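PDB 1Q1L: chorismate synthase from Aquifex aeolicus, which catalyses the anti-1,4-elimination of the C-3 phosphate and the C-6 proR hydrogen from 5-enolpyruvylshikimate-3-phosphate to give chorismate, using reduced FMN as cofactor. Local coordinates for residues E201-F206 / A359-E364. Numbering follows the deposited sequence.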
ATOM      1  N   GLU A 201      34.501  -3.143 -21.490  1.00 48.40           N
ATOM      2  CA  GLU A 201      33.632  -4.188 -22.001  1.00 49.00           C
ATOM      3  C   GLU A 201      33.028  -4.954 -20.828  1.00 47.47           C
ATOM      4  O   GLU A 201      32.092  -5.731 -21.000  1.00 49.63           O
ATOM      5  CB  GLU A 201      34.436  -5.133 -22.899  1.00 51.72           C
ATOM      6  CG  GLU A 201      33.587  -6.107 -23.690  1.00 58.84           C
ATOM      7  CD  GLU A 201      34.400  -6.879 -24.711  1.00 62.19           C
ATOM      8  OE1 GLU A 201      35.351  -7.580 -24.306  1.00 64.00           O
ATOM      9  OE2 GLU A 201      34.090  -6.785 -25.920  1.00 64.62           O
ATOM     10  N   LEU A 202      33.573  -4.718 -19.637  1.00 43.34           N
ATOM     11  CA  LEU A 202      33.107  -5.369 -18.416  1.00 41.72           C
ATOM     12  C   LEU A 202      32.697  -4.323 -17.379  1.00 40.96           C
ATOM     13  O   LEU A 202      32.445  -4.645 -16.217  1.00 41.97           O
ATOM     14  CB  LEU A 202      34.216  -6.251 -17.837  1.00 42.58           C
ATOM     15  CG  LEU A 202      34.699  -7.425 -18.700  1.00 42.96           C
ATOM     16  CD1 LEU A 202      36.033  -7.920 -18.173  1.00 42.03           C
ATOM     17  CD2 LEU A 202      33.662  -8.544 -18.693  1.00 41.95           C
ATOM     18  N   ARG A 203      32.646  -3.067 -17.808  1.00 38.17           N
ATOM     19  CA  ARG A 203      32.271  -1.958 -16.938  1.00 38.67           C
ATOM     20  C   ARG A 203      33.157  -1.839 -15.699  1.00 38.71           C
ATOM     21  O   ARG A 203      32.680  -1.479 -14.613  1.00 39.15           O
ATOM     22  CB  ARG A 203      30.798  -2.074 -16.518  1.00 38.11           C
ATOM     23  CG  ARG A 203      29.772  -1.894 -17.653  1.00 39.64           C
ATOM     24  CD  ARG A 203      28.938  -0.634 -17.429  1.00 40.05           C
ATOM     25  NE  ARG A 203      28.519  -0.582 -16.037  1.00 41.41           N
ATOM     26  CZ  ARG A 203      28.537   0.503 -15.277  1.00 40.35           C
ATOM     27  NH1 ARG A 203      28.944   1.671 -15.755  1.00 38.77           N
ATOM     28  NH2 ARG A 203      28.181   0.404 -14.009  1.00 44.55           N
ATOM     29  N   ILE A 204      34.441  -2.155 -15.852  1.00 37.06           N
ATOM     30  CA  ILE A 204      35.383  -2.014 -14.748  1.00 37.34           C
ATOM     31  C   ILE A 204      35.989  -0.615 -14.877  1.00 36.36           C
ATOM     32  O   ILE A 204      36.174  -0.111 -15.983  1.00 37.32           O
ATOM     33  CB  ILE A 204      36.500  -3.090 -14.784  1.00 38.39           C
ATOM     34  CG1 ILE A 204      37.111  -3.173 -16.181  1.00 40.52           C
ATOM     35  CG2 ILE A 204      35.937  -4.435 -14.353  1.00 37.85           C
ATOM     36  CD1 ILE A 204      38.258  -4.170 -16.283  1.00 43.34           C
ATOM     37  N   PRO A 205      36.289   0.037 -13.745  1.00 35.84           N
ATOM     38  CA  PRO A 205      36.864   1.383 -13.688  1.00 37.66           C
ATOM     39  C   PRO A 205      38.200   1.597 -14.413  1.00 40.25           C
ATOM     40  O   PRO A 205      38.624   2.733 -14.593  1.00 41.56           O
ATOM     41  CB  PRO A 205      36.994   1.635 -12.186  1.00 37.76           C
ATOM     42  CG  PRO A 205      35.956   0.769 -11.595  1.00 35.21           C
ATOM     43  CD  PRO A 205      36.084  -0.488 -12.387  1.00 35.51           C
ATOM     44  N   PHE A 206      38.866   0.517 -14.812  1.00 43.21           N
ATOM     45  CA  PHE A 206      40.149   0.637 -15.504  1.00 45.45           C
ATOM     46  C   PHE A 206      40.163  -0.227 -16.759  1.00 47.30           C
ATOM     47  O   PHE A 206      40.635  -1.363 -16.737  1.00 48.40           O
ATOM     48  CB  PHE A 206      41.292   0.230 -14.568  1.00 44.33           C
ATOM     49  CG  PHE A 206      41.325   1.011 -13.283  1.00 45.45           C
ATOM     50  CD1 PHE A 206      40.463   0.696 -12.237  1.00 45.58           C
ATOM     51  CD2 PHE A 206      42.187   2.091 -13.133  1.00 44.74           C
ATOM     52  CE1 PHE A 206      40.457   1.444 -11.064  1.00 44.96           C
ATOM     53  CE2 PHE A 206      42.188   2.847 -11.962  1.00 45.93           C
ATOM     54  CZ  PHE A 206      41.321   2.523 -10.926  1.00 45.36           C
ATOM     55  N   ALA A 359      24.114  -6.468 -14.517  1.00 32.12           N
ATOM     56  CA  ALA A 359      23.557  -6.321 -13.179  1.00 32.90           C
ATOM     57  C   ALA A 359      23.777  -4.913 -12.660  1.00 33.06           C
ATOM     58  O   ALA A 359      22.848  -4.273 -12.169  1.00 34.45           O
ATOM     59  CB  ALA A 359      24.183  -7.333 -12.226  1.00 31.62           C
ATOM     60  N   SER A 360      25.007  -4.425 -12.782  1.00 32.68           N
ATOM     61  CA  SER A 360      25.330  -3.089 -12.308  1.00 31.08           C
ATOM     62  C   SER A 360      24.430  -2.035 -12.950  1.00 31.12           C
ATOM     63  O   SER A 360      24.058  -1.061 -12.302  1.00 31.09           O
ATOM     64  CB  SER A 360      26.801  -2.760 -12.583  1.00 31.01           C
ATOM     65  OG  SER A 360      27.056  -2.661 -13.972  1.00 31.02           O
ATOM     66  N   VAL A 361      24.074  -2.222 -14.216  1.00 28.96           N
ATOM     67  CA  VAL A 361      23.211  -1.251 -14.885  1.00 28.26           C
ATOM     68  C   VAL A 361      21.793  -1.311 -14.310  1.00 28.65           C
ATOM     69  O   VAL A 361      21.108  -0.293 -14.216  1.00 30.36           O
ATOM     70  CB  VAL A 361      23.156  -1.496 -16.411  1.00 28.90           C
ATOM     71  CG1 VAL A 361      22.128  -0.560 -17.049  1.00 29.74           C
ATOM     72  CG2 VAL A 361      24.539  -1.262 -17.026  1.00 26.76           C
ATOM     73  N   VAL A 362      21.353  -2.508 -13.935  1.00 28.36           N
ATOM     74  CA  VAL A 362      20.031  -2.678 -13.343  1.00 28.17           C
ATOM     75  C   VAL A 362      20.096  -2.072 -11.940  1.00 29.33           C
ATOM     76  O   VAL A 362      19.115  -1.518 -11.433  1.00 26.77           O
ATOM     77  CB  VAL A 362      19.655  -4.172 -13.244  1.00 27.73           C
ATOM     78  CG1 VAL A 362      18.308  -4.334 -12.542  1.00 28.11           C
ATOM     79  CG2 VAL A 362      19.604  -4.787 -14.647  1.00 24.27           C
ATOM     80  N   GLY A 363      21.271  -2.168 -11.319  1.00 26.95           N
ATOM     81  CA  GLY A 363      21.439  -1.615  -9.985  1.00 26.89           C
ATOM     82  C   GLY A 363      21.234  -0.113  -9.997  1.00 27.22           C
ATOM     83  O   GLY A 363      20.670   0.454  -9.057  1.00 28.10           O
ATOM     84  N   GLU A 364      21.696   0.536 -11.061  1.00 24.97           N
ATOM     85  CA  GLU A 364      21.555   1.976 -11.196  1.00 25.16           C
ATOM     86  C   GLU A 364      20.071   2.309 -11.319  1.00 26.71           C
ATOM     87  O   GLU A 364      19.584   3.266 -10.729  1.00 26.84           O
ATOM     88  CB  GLU A 364      22.279   2.471 -12.446  1.00 26.93           C
ATOM     89  CG  GLU A 364      23.789   2.358 -12.420  1.00 28.78           C
ATOM     90  CD  GLU A 364      24.408   2.748 -13.756  1.00 33.41           C
ATOM     91  OE1 GLU A 364      23.721   3.434 -14.550  1.00 30.69           O
ATOM     92  OE2 GLU A 364      25.578   2.374 -14.003  1.00 32.10           O
TER
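The guanidinium of Arg203 meets Ser360 edge-on, with CB and OG of the serine close to its plane, whereas Val361 and Glu364 approach it obliquely. NE carries the clearer bond: it donates to Ser360 OG at 3.3 Å, with the oxygen in the guanidinium plane and an N-H...O angle of 153°. Arg203 NH2 donates to the same Ser360 OG, making a fork, although the position of this nitrogen is less certain. The hydroxyl sits between the backbone N and carbonyl carbon of its own residue (chi1 67°), and with this torsion OG faces the arginine and also hydrogen-bonds Pro357 O in the preceding turn. Toward Glu364 the pairing is a salt bridge of charges only: Arg203 NH2, with the same doubt over its place, lies 3.3 Å from Glu364 OE2, the carboxylate plane is turned 75° from that of the guanidinium, and no N-H points at the oxygen. The contact illustrates how one long polar side chain can join a loop to a helix in the interior of a fold, here the beta-alpha-beta sandwich of chorismate synthase. Residues 201-206 belong to the loop between helices 187-197 and 210-221, and residues 359-364 to helix 356-379. Bends at chi2 and chi3 turn the guanidinium toward the helix, its NE passing 4.2 Å from Val361 CG2; the valine side chain also lies near Arg47, a predicted NADP(+)-binding residue. A leucine at Arg203 would probably leave Ser360 OG without its donors from the loop and a buried glutamate without one of its positive neighbours. Both ends of this charge pair have further partners: Arg203 NH1 forms a salt bridge with Glu198, while Glu364 pairs through OE1 with Lys153 and Arg46 and through OE2 hydrogen-bonds Ser165 OG on strand 162-170.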